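Side-chain contacts in folylpolyglutamate synthase/dihydrofolate synthase (Thermotoga maritima, PDB 1O5Z), which probably joins L-glutamate to dihydropteroate and to tetrahydrofolate (and its polyglutamates) at the expense of ATP, with magnesium as cofactor: residues A[64-69]-A[277-282]; A[94-99]-A[137-142]; A[109-114]-A[144-149]; A[309-314]-A[318-323]; A[406-411]-A[415-420]. All coordinates share one frame; numbering follows the deposited sequence.

The five contacts illustrate how a two-domain ligase is assembled from separately packed units. Contacts 1, 2 and 3 lie in the Mur ligase middle domain, contacts 4 and 5 in the glutamate ligase domain. Contacts 2 and 3 share helix 132-146, with centres about 8 Å apart, and both are nested in the chain loop closed by contact 1. Contact 1 adjoins contact 2 through Asn68 and Arg97, and its helix 63-77 holds a sulfate at the P-loop, where ATP phosphate probably binds. Contacts 4 and 5, about 9 Å apart between centres, are joined by adjacent strands of one sheet. Between contacts 1 and 4 the nearest atoms are about 10 Å apart.

Contact 1. Residues A[64-69]-A[277-282]. With SO4 (sulfate ion), chain C.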
# COMPACT_ATOMS: atom_id res chain seq x y z
N GLY A 64 -1.11 -3.43 2.08
CA GLY A 64 -0.97 -3.17 0.68
C GLY A 64 -0.25 -4.30 -0.02
O GLY A 64 -0.70 -4.72 -1.07
N SER A 65 0.88 -4.76 0.52
CA SER A 65 1.64 -5.91 -0.06
C SER A 65 0.82 -7.16 -0.08
O SER A 65 0.82 -7.91 -1.07
CB SER A 65 2.86 -6.30 0.76
OG SER A 65 3.87 -5.33 0.78
N VAL A 66 0.16 -7.47 1.05
CA VAL A 66 -0.63 -8.71 1.14
C VAL A 66 -1.81 -8.63 0.17
O VAL A 66 -2.07 -9.60 -0.55
CB VAL A 66 -1.13 -9.01 2.56
CG1 VAL A 66 -2.19 -10.10 2.54
CG2 VAL A 66 0.07 -9.43 3.48
N ALA A 67 -2.49 -7.49 0.10
CA ALA A 67 -3.56 -7.33 -0.90
C ALA A 67 -3.06 -7.57 -2.31
O ALA A 67 -3.68 -8.28 -3.09
CB ALA A 67 -4.19 -5.92 -0.80
N ASN A 68 -1.96 -6.91 -2.65
CA ASN A 68 -1.36 -7.01 -3.97
C ASN A 68 -1.00 -8.45 -4.32
O ASN A 68 -1.27 -8.90 -5.41
CB ASN A 68 -0.10 -6.16 -4.07
CG ASN A 68 0.40 -6.05 -5.47
OD1 ASN A 68 1.36 -6.74 -5.85
ND2 ASN A 68 -0.28 -5.21 -6.28
N MET A 69 -0.38 -9.14 -3.37
CA MET A 69 -0.02 -10.54 -3.55
C MET A 69 -1.27 -11.43 -3.78
O MET A 69 -1.31 -12.29 -4.69
CB MET A 69 0.73 -11.00 -2.33
CG MET A 69 2.13 -10.41 -2.21
SD MET A 69 2.89 -10.91 -0.64
CE MET A 69 4.42 -9.99 -0.62
N GLY A 277 3.54 -15.34 3.16
CA GLY A 277 2.86 -16.36 3.98
C GLY A 277 1.44 -15.93 4.37
O GLY A 277 0.50 -16.69 4.32
N VAL A 278 1.30 -14.71 4.80
CA VAL A 278 -0.03 -14.20 5.16
C VAL A 278 -0.98 -14.26 3.97
O VAL A 278 -2.13 -14.63 4.14
CB VAL A 278 0.02 -12.74 5.71
CG1 VAL A 278 -1.38 -12.23 6.00
CG2 VAL A 278 0.84 -12.68 6.94
N ALA A 279 -0.51 -13.84 2.80
CA ALA A 279 -1.30 -13.87 1.56
C ALA A 279 -1.76 -15.30 1.19
O ALA A 279 -2.90 -15.51 0.75
CB ALA A 279 -0.49 -13.26 0.43
N LEU A 280 -0.86 -16.28 1.33
CA LEU A 280 -1.15 -17.65 0.98
C LEU A 280 -2.13 -18.23 1.98
O LEU A 280 -3.08 -18.90 1.59
CB LEU A 280 0.12 -18.50 0.89
CG LEU A 280 1.19 -18.07 -0.16
CD1 LEU A 280 2.32 -19.11 -0.32
CD2 LEU A 280 0.56 -17.82 -1.47
N LYS A 281 -1.91 -17.98 3.28
CA LYS A 281 -2.94 -18.36 4.27
C LYS A 281 -4.27 -17.67 3.97
O LYS A 281 -5.30 -18.30 4.01
CB LYS A 281 -2.50 -18.09 5.70
CG LYS A 281 -3.37 -18.75 6.85
CD LYS A 281 -4.35 -19.91 6.47
CE LYS A 281 -3.76 -21.24 6.50
NZ LYS A 281 -4.64 -22.26 5.79
N THR A 282 -4.26 -16.39 3.65
CA THR A 282 -5.48 -15.73 3.37
C THR A 282 -6.23 -16.50 2.30
O THR A 282 -7.39 -16.81 2.44
CB THR A 282 -5.16 -14.32 2.95
OG1 THR A 282 -4.68 -13.57 4.10
CG2 THR A 282 -6.45 -13.59 2.46
S SO4 C . 2.04 -1.81 3.07
O1 SO4 C . 2.53 -1.59 4.43
O2 SO4 C . 2.59 -0.90 2.09
O3 SO4 C . 0.59 -1.60 3.19
O4 SO4 C . 2.39 -3.15 2.58
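No ring enters the meeting of Val66 with Val278 and Ala279; the flat group here is the peptide carbonyl of Val278. Its two faces are shared by Thr282: the backbone N comes from one, and OG1 from the other, 38° above the plane, at 2.8 Å from Val278 O. The same hydroxyl has a second partner in Thr174 OG1. Both branches of Val66 are used. With CG1 anti to the backbone N (chi1 167°), that methyl rests 4.0 Å from Ala279 CA, while CG2 lies 4.0 Å from Val278 CB, the two valine side chains crossing at about a right angle. One turn on, Met69 CB meets Ala279 CB at 3.8 Å, and past this small residue the axes of 64-69 and 277-282 approach to 8.7 Å at a crossing of -50°. A glycine in place of Val66 would probably open a gap beside Val278 and Ala279, leaving Met69 as the main link. Helix 63-77 is the one that follows the P-loop of this nucleotide-binding fold, and its first turn grips a sulfate, probably from the crystallisation liquor, that may mark a phosphate position. Gly64 N donates to sulfate O3 at 2.7 Å and Ser65 N to sulfate O4 at 3.0 Å, with Gly62 N and Asn304 ND2 adding further bonds.

Contact 2. Residues A[94-99]-A[137-142]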
# COMPACT_ATOMS: atom_id res chain seq x y z
N GLU A 94 -3.82 4.13 -9.30
CA GLU A 94 -3.33 2.98 -8.52
C GLU A 94 -4.35 2.40 -7.52
O GLU A 94 -4.25 1.22 -7.09
CB GLU A 94 -2.11 3.42 -7.67
CG GLU A 94 -0.86 3.75 -8.45
CD GLU A 94 0.15 4.54 -7.63
OE1 GLU A 94 0.18 4.39 -6.39
OE2 GLU A 94 0.90 5.33 -8.24
N ARG A 95 -5.31 3.23 -7.11
CA ARG A 95 -6.23 2.87 -6.04
C ARG A 95 -7.24 1.85 -6.48
O ARG A 95 -7.75 1.15 -5.67
CB ARG A 95 -6.97 4.12 -5.51
CG ARG A 95 -6.11 5.12 -4.80
CD ARG A 95 -6.76 6.43 -4.59
NE ARG A 95 -5.86 7.35 -3.92
CZ ARG A 95 -5.85 7.59 -2.61
NH1 ARG A 95 -4.96 8.46 -2.12
NH2 ARG A 95 -6.72 7.01 -1.77
N ILE A 96 -7.55 1.81 -7.78
CA ILE A 96 -8.62 0.95 -8.32
C ILE A 96 -8.14 0.22 -9.57
O ILE A 96 -7.74 0.84 -10.54
CB ILE A 96 -9.85 1.80 -8.67
CG1 ILE A 96 -10.25 2.67 -7.47
CG2 ILE A 96 -11.00 0.93 -9.05
CD1 ILE A 96 -11.38 3.60 -7.78
N ARG A 97 -8.20 -1.10 -9.53
CA ARG A 97 -7.62 -1.93 -10.55
C ARG A 97 -8.55 -3.04 -10.94
O ARG A 97 -9.38 -3.47 -10.16
CB ARG A 97 -6.30 -2.50 -10.06
CG ARG A 97 -5.49 -1.52 -9.39
CD ARG A 97 -4.08 -1.98 -9.16
NE ARG A 97 -3.40 -1.04 -8.28
CZ ARG A 97 -2.23 -1.24 -7.73
NH1 ARG A 97 -1.53 -2.35 -7.98
NH2 ARG A 97 -1.72 -0.28 -6.96
N LEU A 98 -8.43 -3.42 -12.20
CA LEU A 98 -9.08 -4.57 -12.78
C LEU A 98 -7.94 -5.44 -13.33
O LEU A 98 -7.17 -5.01 -14.20
CB LEU A 98 -10.00 -4.16 -13.93
CG LEU A 98 -10.75 -5.25 -14.69
CD1 LEU A 98 -11.67 -6.04 -13.79
CD2 LEU A 98 -11.52 -4.54 -15.80
N ASN A 99 -7.83 -6.61 -12.73
CA ASN A 99 -6.83 -7.56 -13.11
C ASN A 99 -5.49 -6.88 -13.01
O ASN A 99 -4.62 -7.08 -13.81
CB ASN A 99 -7.15 -8.11 -14.49
CG ASN A 99 -8.49 -8.88 -14.51
OD1 ASN A 99 -8.88 -9.41 -13.50
ND2 ASN A 99 -9.13 -8.99 -15.68
N THR A 137 -13.96 4.82 -2.30
CA THR A 137 -14.28 3.44 -2.02
C THR A 137 -15.53 3.02 -2.74
O THR A 137 -15.59 1.94 -3.30
CB THR A 137 -14.43 3.23 -0.49
OG1 THR A 137 -13.20 3.56 0.15
CG2 THR A 137 -14.68 1.76 -0.18
N ALA A 138 -16.54 3.87 -2.72
CA ALA A 138 -17.79 3.57 -3.40
C ALA A 138 -17.57 3.51 -4.92
O ALA A 138 -18.21 2.71 -5.64
CB ALA A 138 -18.83 4.61 -3.02
N MET A 139 -16.69 4.40 -5.41
CA MET A 139 -16.28 4.36 -6.79
C MET A 139 -15.68 3.01 -7.15
O MET A 139 -16.02 2.44 -8.15
CB MET A 139 -15.23 5.40 -7.05
CG MET A 139 -15.74 6.83 -7.14
SD MET A 139 -14.39 8.00 -7.62
CE MET A 139 -13.49 6.97 -8.84
N ALA A 140 -14.76 2.51 -6.32
CA ALA A 140 -14.19 1.21 -6.56
C ALA A 140 -15.26 0.15 -6.57
O ALA A 140 -15.33 -0.63 -7.48
CB ALA A 140 -13.16 0.91 -5.54
N PHE A 141 -16.12 0.14 -5.55
CA PHE A 141 -17.18 -0.87 -5.46
C PHE A 141 -18.08 -0.87 -6.68
O PHE A 141 -18.46 -1.91 -7.18
CB PHE A 141 -18.05 -0.67 -4.24
CG PHE A 141 -17.45 -1.16 -2.96
CD1 PHE A 141 -17.49 -0.37 -1.83
CD2 PHE A 141 -16.90 -2.44 -2.86
CE1 PHE A 141 -16.92 -0.81 -0.59
CE2 PHE A 141 -16.38 -2.89 -1.65
CZ PHE A 141 -16.40 -2.06 -0.50
N LEU A 142 -18.44 0.32 -7.12
CA LEU A 142 -19.30 0.48 -8.29
C LEU A 142 -18.57 -0.02 -9.55
O LEU A 142 -19.13 -0.72 -10.38
CB LEU A 142 -19.65 1.97 -8.44
CG LEU A 142 -20.68 2.29 -9.50
CD1 LEU A 142 -21.86 1.41 -9.34
CD2 LEU A 142 -21.08 3.78 -9.49
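Ile96 presses its whole side chain against the backbone and methyl of Ala140, and this is the dense part of the contact. CD1 lies 3.8 Å from Ala140 N and CG1 3.9 Å from Ala140 CB. The isoleucine owes this fit to its first torsion (chi1 -51°), which sets CG1 beside its backbone N and sends the ethyl arm across the helix, onto Ala140. Met139 adds a lighter touch: its chain bends at chi3, and CE stands 4.1 Å from Ile96 CD1. Replacing Ile96 with alanine would probably leave a gap over Ala140 and deprive the Met139 methyl of one of its neighbours.

Away from this point the packing thins, and the partly exposed Leu98 does not reach residues 137-142. Arg97 turns back to the 3-10 turn before its strand. Its NE and NH2 both reach Glu94 O, at 2.7 Å for NE, from opposite faces of that carbonyl, while NH1 pairs with Glu100. Tyr84 of the neighbouring strand touches both Ile96 and Ala140. The contact is a helix-on-sheet layer, with helix 132-146 laid on strands near the edge of the mixed sheet of this P-loop NTPase-like alpha/beta domain.

Contact 3. Residues A[109-114]-A[144-149]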
# COMPACT_ATOMS: atom_id res chain seq x y z
N VAL A 109 -13.86 8.94 -14.77
CA VAL A 109 -14.83 9.95 -15.18
C VAL A 109 -16.23 9.33 -15.29
O VAL A 109 -17.19 9.87 -14.76
CB VAL A 109 -14.38 10.62 -16.49
CG1 VAL A 109 -15.48 11.51 -17.09
CG2 VAL A 109 -13.20 11.46 -16.25
N LYS A 110 -16.32 8.17 -15.92
CA LYS A 110 -17.60 7.46 -16.08
C LYS A 110 -18.26 7.10 -14.76
O LYS A 110 -19.43 7.38 -14.56
CB LYS A 110 -17.44 6.19 -16.93
CG LYS A 110 -17.42 6.44 -18.49
CD LYS A 110 -16.95 5.16 -19.23
CE LYS A 110 -17.58 5.01 -20.63
NZ LYS A 110 -18.24 3.63 -20.82
N ILE A 111 -17.52 6.44 -13.88
CA ILE A 111 -18.07 6.12 -12.59
C ILE A 111 -18.44 7.38 -11.82
O ILE A 111 -19.49 7.43 -11.20
CB ILE A 111 -17.14 5.20 -11.77
CG1 ILE A 111 -17.40 3.72 -12.11
CG2 ILE A 111 -17.43 5.30 -10.25
CD1 ILE A 111 -16.48 3.26 -13.04
N TYR A 112 -17.61 8.41 -11.89
CA TYR A 112 -17.98 9.63 -11.24
C TYR A 112 -19.33 10.21 -11.80
O TYR A 112 -20.18 10.62 -11.05
CB TYR A 112 -16.86 10.66 -11.35
CG TYR A 112 -17.34 11.95 -10.79
CD1 TYR A 112 -17.36 12.15 -9.42
CD2 TYR A 112 -17.86 12.91 -11.62
CE1 TYR A 112 -17.85 13.32 -8.91
CE2 TYR A 112 -18.35 14.05 -11.13
CZ TYR A 112 -18.35 14.26 -9.77
OH TYR A 112 -18.89 15.44 -9.30
N GLU A 113 -19.51 10.23 -13.10
CA GLU A 113 -20.72 10.76 -13.67
C GLU A 113 -21.97 9.98 -13.28
O GLU A 113 -23.00 10.56 -12.98
CB GLU A 113 -20.55 10.87 -15.16
CG GLU A 113 -19.72 12.10 -15.43
CD GLU A 113 -19.38 12.29 -16.89
OE1 GLU A 113 -19.68 11.38 -17.74
OE2 GLU A 113 -18.79 13.39 -17.17
N THR A 114 -21.84 8.66 -13.21
CA THR A 114 -22.86 7.81 -12.55
C THR A 114 -23.24 8.21 -11.12
O THR A 114 -24.43 8.28 -10.81
CB THR A 114 -22.39 6.38 -12.58
OG1 THR A 114 -22.16 6.05 -13.95
CG2 THR A 114 -23.50 5.43 -12.15
N PHE A 144 -16.10 -2.21 -9.79
CA PHE A 144 -16.04 -3.64 -9.72
C PHE A 144 -17.33 -4.26 -10.13
O PHE A 144 -17.30 -5.28 -10.78
CB PHE A 144 -15.67 -4.10 -8.31
CG PHE A 144 -14.37 -3.58 -7.81
CD1 PHE A 144 -13.33 -3.26 -8.69
CD2 PHE A 144 -14.16 -3.41 -6.46
CE1 PHE A 144 -12.12 -2.76 -8.23
CE2 PHE A 144 -12.95 -2.93 -5.99
CZ PHE A 144 -11.91 -2.60 -6.90
N ALA A 145 -18.44 -3.67 -9.73
CA ALA A 145 -19.75 -4.13 -10.19
C ALA A 145 -19.95 -3.90 -11.71
O ALA A 145 -20.35 -4.81 -12.44
CB ALA A 145 -20.88 -3.42 -9.40
N GLU A 146 -19.65 -2.69 -12.21
CA GLU A 146 -19.87 -2.42 -13.62
C GLU A 146 -18.96 -3.39 -14.39
O GLU A 146 -19.31 -3.83 -15.47
CB GLU A 146 -19.70 -0.91 -14.01
CG GLU A 146 -20.25 0.12 -12.99
CD GLU A 146 -21.19 1.27 -13.50
OE1 GLU A 146 -22.41 1.19 -13.14
OE2 GLU A 146 -20.76 2.29 -14.16
N LYS A 147 -17.83 -3.79 -13.82
CA LYS A 147 -16.92 -4.68 -14.56
C LYS A 147 -17.21 -6.16 -14.34
O LYS A 147 -16.46 -7.00 -14.85
CB LYS A 147 -15.45 -4.42 -14.17
CG LYS A 147 -14.92 -3.08 -14.64
CD LYS A 147 -14.85 -3.02 -16.15
CE LYS A 147 -14.27 -1.68 -16.58
NZ LYS A 147 -14.18 -1.52 -18.08
N ASN A 148 -18.25 -6.50 -13.58
CA ASN A 148 -18.58 -7.92 -13.36
C ASN A 148 -17.39 -8.75 -12.85
O ASN A 148 -17.10 -9.82 -13.34
CB ASN A 148 -19.16 -8.54 -14.63
CG ASN A 148 -20.33 -7.73 -15.19
OD1 ASN A 148 -21.19 -7.25 -14.45
ND2 ASN A 148 -20.35 -7.55 -16.49
N VAL A 149 -16.73 -8.27 -11.83
CA VAL A 149 -15.58 -9.00 -11.28
C VAL A 149 -16.06 -10.24 -10.53
O VAL A 149 -17.22 -10.32 -10.11
CB VAL A 149 -14.69 -8.10 -10.39
CG1 VAL A 149 -14.20 -6.87 -11.16
CG2 VAL A 149 -15.40 -7.70 -9.11
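Ile111 and Glu146 carry the nearest CA atoms, 8.8 Å apart: a helix faces the end of another across a distance bridged by side chains. Residues 109-114 are helical throughout; residues 144-146 are the last turn of helix 132-146, which stops in a Schellman motif. Asn148 takes a positive phi of 53°, and two bonds run back into the turn: Asn148 N to Ala145 O at 2.9 Å and Val149 N to Phe144 O at 3.2 Å. The chain then heads for strand 151-155.

From that closing turn Glu146 reaches out to helix 105-122. A bend at chi2 (-130°) swings the carboxylate round until OE2 lies 4.2 Å from Ile111 CG1 and 4.0 Å from Thr114 OG1, and the glutamate passes both side chains in the opposite direction. These are loose van der Waals approaches, with the carboxylate at the exposed margin. In the alpha/beta middle domain, helix 132-146 packs against the sheet through residues such as Phe144, and helix 105-122 packs in turn on helix 132-146; Ile111 accordingly also packs on Met139, Leu142 and Tyr143. The Thr114 hydroxyl is committed to its own helix, where OG1 donates to Lys110 O at 3.1 Å, tilted 33° from the carbonyl plane. That oxygen also receives Thr114 N, so two donors from a single residue hold it.

Contact 4. Residues A[309-314]-A[318-323]; sequences EILEKN and YILDGA
Ile310 and Ile319 stand side by side, pointing the same way, in a beta hairpin whose first strand, 309-313, is an outermost strand of the mixed sheet of the glutamate ligase domain. They form a non-hydrogen-bonded antiparallel pair, and their ethyl arms meet with CG1 to CG1 at 3.9 Å. The flanking pairs, Glu309 with Leu320 and Leu311 with Tyr318, are hydrogen-bonded and send their side chains to the other side of the sheet. There Leu320 crosses both Glu309 and Leu311 obliquely, its CD1 lying 3.9 Å from Leu311 CD1 and 4.1 Å from Glu309 OE1. Glu309 OE2 is in a salt bridge with Arg428 of helix 421-433, the helix that also covers Leu320, and Glu309 OE1 accepts from Gly306 N.

Tyr318 is placed differently. With its CG anti to the carbonyl carbon (chi1 -66°), the ring brings an edge to the backbone, with Leu311 O near the ring plane and 3.5 Å from CD1, while Lys313 CB sits 3.9 Å from CE1. The lysine then turns away, its NZ bonding to Leu431 O; the tyrosine hydroxyl bonds to Lys316 NZ. Among the backbone bonds, Leu320 N meets Glu309 O at 2.7 Å, almost in line with the carbonyl. At Asp321 the chain turns, and OD2 of this residue uses its anti lone pair to accept from Ala323 N at 2.8 Å, an Asx turn.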
# COMPACT_ATOMS: atom_id res chain seq x y z
N GLU A 309 11.50 -0.58 -3.01
CA GLU A 309 11.36 -0.93 -4.38
C GLU A 309 12.67 -0.63 -5.04
O GLU A 309 13.14 0.50 -4.98
CB GLU A 309 10.30 -0.04 -5.04
CG GLU A 309 9.60 -0.77 -6.13
CD GLU A 309 8.81 0.12 -7.02
OE1 GLU A 309 8.43 1.22 -6.56
OE2 GLU A 309 8.59 -0.29 -8.17
N ILE A 310 13.25 -1.63 -5.69
CA ILE A 310 14.46 -1.42 -6.45
C ILE A 310 14.12 -1.51 -7.91
O ILE A 310 13.59 -2.52 -8.34
CB ILE A 310 15.54 -2.49 -6.08
CG1 ILE A 310 16.04 -2.29 -4.65
CG2 ILE A 310 16.73 -2.41 -7.04
CD1 ILE A 310 15.35 -3.10 -3.71
N LEU A 311 14.46 -0.47 -8.66
CA LEU A 311 14.24 -0.39 -10.09
C LEU A 311 15.58 -0.22 -10.78
O LEU A 311 16.25 0.77 -10.54
CB LEU A 311 13.41 0.84 -10.43
CG LEU A 311 11.92 0.77 -10.74
CD1 LEU A 311 11.48 2.15 -11.26
CD2 LEU A 311 11.55 -0.31 -11.75
N GLU A 312 15.97 -1.16 -11.62
CA GLU A 312 17.11 -0.98 -12.50
C GLU A 312 16.61 -0.22 -13.71
O GLU A 312 15.71 -0.65 -14.41
CB GLU A 312 17.70 -2.30 -12.98
CG GLU A 312 18.98 -2.69 -12.26
CD GLU A 312 20.12 -3.13 -13.20
OE1 GLU A 312 19.82 -3.64 -14.32
OE2 GLU A 312 21.32 -2.97 -12.81
N LYS A 313 17.22 0.94 -13.95
CA LYS A 313 16.87 1.77 -15.08
C LYS A 313 18.19 2.10 -15.74
O LYS A 313 19.07 2.67 -15.11
CB LYS A 313 16.12 3.02 -14.59
CG LYS A 313 15.79 4.04 -15.66
CD LYS A 313 14.36 3.96 -16.14
CE LYS A 313 14.15 3.03 -17.32
NZ LYS A 313 12.99 3.48 -18.17
N ASN A 314 18.35 1.67 -16.98
CA ASN A 314 19.49 2.05 -17.79
C ASN A 314 20.79 1.61 -17.15
O ASN A 314 21.80 2.28 -17.28
CB ASN A 314 19.49 3.58 -18.06
CG ASN A 314 18.25 4.04 -18.85
OD1 ASN A 314 17.75 3.30 -19.71
ND2 ASN A 314 17.76 5.24 -18.58
N TYR A 318 18.05 2.04 -8.51
CA TYR A 318 17.38 2.98 -7.64
C TYR A 318 16.66 2.24 -6.54
O TYR A 318 15.93 1.31 -6.80
CB TYR A 318 16.35 3.76 -8.44
CG TYR A 318 17.00 4.62 -9.45
CD1 TYR A 318 17.19 4.18 -10.75
CD2 TYR A 318 17.44 5.87 -9.10
CE1 TYR A 318 17.82 4.96 -11.66
CE2 TYR A 318 18.08 6.68 -10.01
CZ TYR A 318 18.26 6.23 -11.29
OH TYR A 318 18.91 7.05 -12.16
N ILE A 319 16.88 2.66 -5.31
CA ILE A 319 16.14 2.14 -4.18
C ILE A 319 15.11 3.21 -3.84
O ILE A 319 15.46 4.26 -3.32
CB ILE A 319 17.07 1.82 -3.00
CG1 ILE A 319 18.14 0.80 -3.44
CG2 ILE A 319 16.27 1.21 -1.85
CD1 ILE A 319 19.46 1.36 -4.00
N LEU A 320 13.86 2.95 -4.21
CA LEU A 320 12.78 3.89 -4.00
C LEU A 320 12.12 3.46 -2.71
O LEU A 320 11.54 2.39 -2.63
CB LEU A 320 11.78 3.85 -5.16
CG LEU A 320 12.41 4.06 -6.57
CD1 LEU A 320 11.42 3.80 -7.71
CD2 LEU A 320 13.03 5.41 -6.68
N ASP A 321 12.22 4.31 -1.70
CA ASP A 321 11.56 4.03 -0.47
C ASP A 321 11.00 5.29 0.10
O ASP A 321 11.74 6.24 0.38
CB ASP A 321 12.51 3.39 0.51
CG ASP A 321 11.80 2.79 1.71
OD1 ASP A 321 11.78 1.54 1.81
OD2 ASP A 321 11.23 3.49 2.59
N GLY A 322 9.69 5.28 0.33
CA GLY A 322 9.00 6.44 0.83
C GLY A 322 9.18 6.76 2.30
O GLY A 322 8.47 7.65 2.78
N ALA A 323 10.04 6.02 3.03
CA ALA A 323 10.38 6.30 4.42
C ALA A 323 10.35 7.81 4.65
O ALA A 323 10.94 8.54 3.85
CB ALA A 323 11.77 5.75 4.76

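Contact 5. Residues A[406-411]-A[415-420]. With SO4 (sulfate ion), chain D.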
# COMPACT_ATOMS: atom_id res chain seq x y z
N GLU A 406 17.15 15.98 -11.64
CA GLU A 406 18.54 16.30 -11.89
C GLU A 406 19.36 15.58 -10.88
O GLU A 406 20.40 15.04 -11.23
CB GLU A 406 18.81 17.79 -11.76
CG GLU A 406 20.23 18.19 -12.12
CD GLU A 406 20.43 19.71 -12.12
OE1 GLU A 406 19.44 20.49 -11.97
OE2 GLU A 406 21.59 20.12 -12.29
N ALA A 407 18.92 15.59 -9.63
CA ALA A 407 19.60 14.85 -8.56
C ALA A 407 19.78 13.39 -8.93
O ALA A 407 20.88 12.88 -8.80
CB ALA A 407 18.85 14.96 -7.26
N ILE A 408 18.75 12.69 -9.38
CA ILE A 408 18.95 11.28 -9.74
C ILE A 408 19.72 11.12 -11.01
O ILE A 408 20.47 10.16 -11.15
CB ILE A 408 17.63 10.49 -9.81
CG1 ILE A 408 16.63 11.12 -10.79
CG2 ILE A 408 17.00 10.39 -8.42
CD1 ILE A 408 15.76 10.12 -11.50
N GLU A 409 19.59 12.06 -11.94
CA GLU A 409 20.36 12.01 -13.18
C GLU A 409 21.86 12.08 -12.90
O GLU A 409 22.66 11.52 -13.65
CB GLU A 409 19.87 13.11 -14.15
CG GLU A 409 20.54 13.14 -15.51
CD GLU A 409 21.95 13.73 -15.44
OE1 GLU A 409 22.77 13.47 -16.37
OE2 GLU A 409 22.25 14.43 -14.45
N SER A 410 22.22 12.72 -11.78
CA SER A 410 23.59 13.04 -11.42
C SER A 410 24.39 11.93 -10.76
O SER A 410 25.61 12.02 -10.64
CB SER A 410 23.54 14.27 -10.52
OG SER A 410 23.08 15.34 -11.35
N THR A 411 23.70 10.88 -10.33
CA THR A 411 24.38 9.77 -9.68
C THR A 411 24.84 8.70 -10.67
O THR A 411 24.29 8.54 -11.75
CB THR A 411 23.50 9.17 -8.60
OG1 THR A 411 22.22 8.83 -9.13
CG2 THR A 411 23.16 10.22 -7.55
N THR A 415 21.36 4.36 -6.08
CA THR A 415 20.85 5.60 -5.48
C THR A 415 19.59 5.32 -4.71
O THR A 415 18.65 4.76 -5.26
CB THR A 415 20.57 6.61 -6.57
OG1 THR A 415 21.79 6.99 -7.19
CG2 THR A 415 20.05 7.92 -5.98
N VAL A 416 19.57 5.74 -3.45
CA VAL A 416 18.44 5.65 -2.57
C VAL A 416 17.70 6.98 -2.64
O VAL A 416 18.25 8.01 -2.33
CB VAL A 416 18.86 5.38 -1.11
CG1 VAL A 416 17.64 5.44 -0.18
CG2 VAL A 416 19.60 4.05 -0.97
N VAL A 417 16.44 6.93 -3.08
CA VAL A 417 15.58 8.09 -3.14
C VAL A 417 14.53 7.96 -2.02
O VAL A 417 13.69 7.07 -2.03
CB VAL A 417 14.90 8.20 -4.54
CG1 VAL A 417 14.00 9.42 -4.61
CG2 VAL A 417 15.94 8.27 -5.64
N THR A 418 14.57 8.87 -1.06
CA THR A 418 13.76 8.73 0.11
C THR A 418 13.51 10.08 0.81
O THR A 418 14.00 11.10 0.40
CB THR A 418 14.46 7.68 1.05
OG1 THR A 418 13.59 7.34 2.11
CG2 THR A 418 15.70 8.20 1.76
N GLY A 419 12.72 10.06 1.87
CA GLY A 419 12.44 11.25 2.67
C GLY A 419 10.99 11.64 2.65
O GLY A 419 10.50 12.25 3.59
N SER A 420 10.29 11.26 1.58
CA SER A 420 8.98 11.80 1.23
C SER A 420 8.35 10.90 0.20
O SER A 420 8.99 10.56 -0.77
CB SER A 420 9.15 13.19 0.63
OG SER A 420 8.00 13.61 -0.08
S SO4 D . 5.42 13.08 2.38
O1 SO4 D . 6.55 13.98 2.37
O2 SO4 D . 4.34 13.59 3.20
O3 SO4 D . 4.89 12.95 1.04
O4 SO4 D . 5.91 11.78 2.87
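Ile408 and Thr411 on one side, Val417 and Thr415 on the other, join helix 404-409 and the residues after it to strand 414-418, the strand that follows in the alpha/beta sheet of the glutamate ligase domain. Ile408 CG2 meets Val417 CG2 at 3.7 Å, the two side chains crossing at about a right angle. The rare first torsion of the isoleucine (chi1 56°) wedges CG1 between its backbone N and carbonyl carbon and places CG2, beside the N, toward the valine. Tyr318, Val427 and Leu431 close round Ile408.

Nearer the turn, the threonines reach for each other tip to tip, with Thr411 OG1 and Thr415 OG1 2.7 Å apart. Their settled partners lie outside: Lys316 NZ for Thr411 OG1, Arg413 O for Thr415 OG1. Ser410 OG donates to Glu406 O, one turn back, at 2.7 Å from above the carbonyl plane.

At the far end of the strand, Gly419 adopts a positive phi (117°) and leads to Ser420, the N-cap of helix 421-433. Ser420 OG accepts from Leu423 N and donates at 2.9 Å to O1 of a sulfate, probably from the crystallisation liquor. With Leu421 N and Phe422 N also bonded to this sulfate, the site resembles a typical anion-binding helix N-terminus, set at the C-terminal end of a parallel strand in an alpha/beta fold.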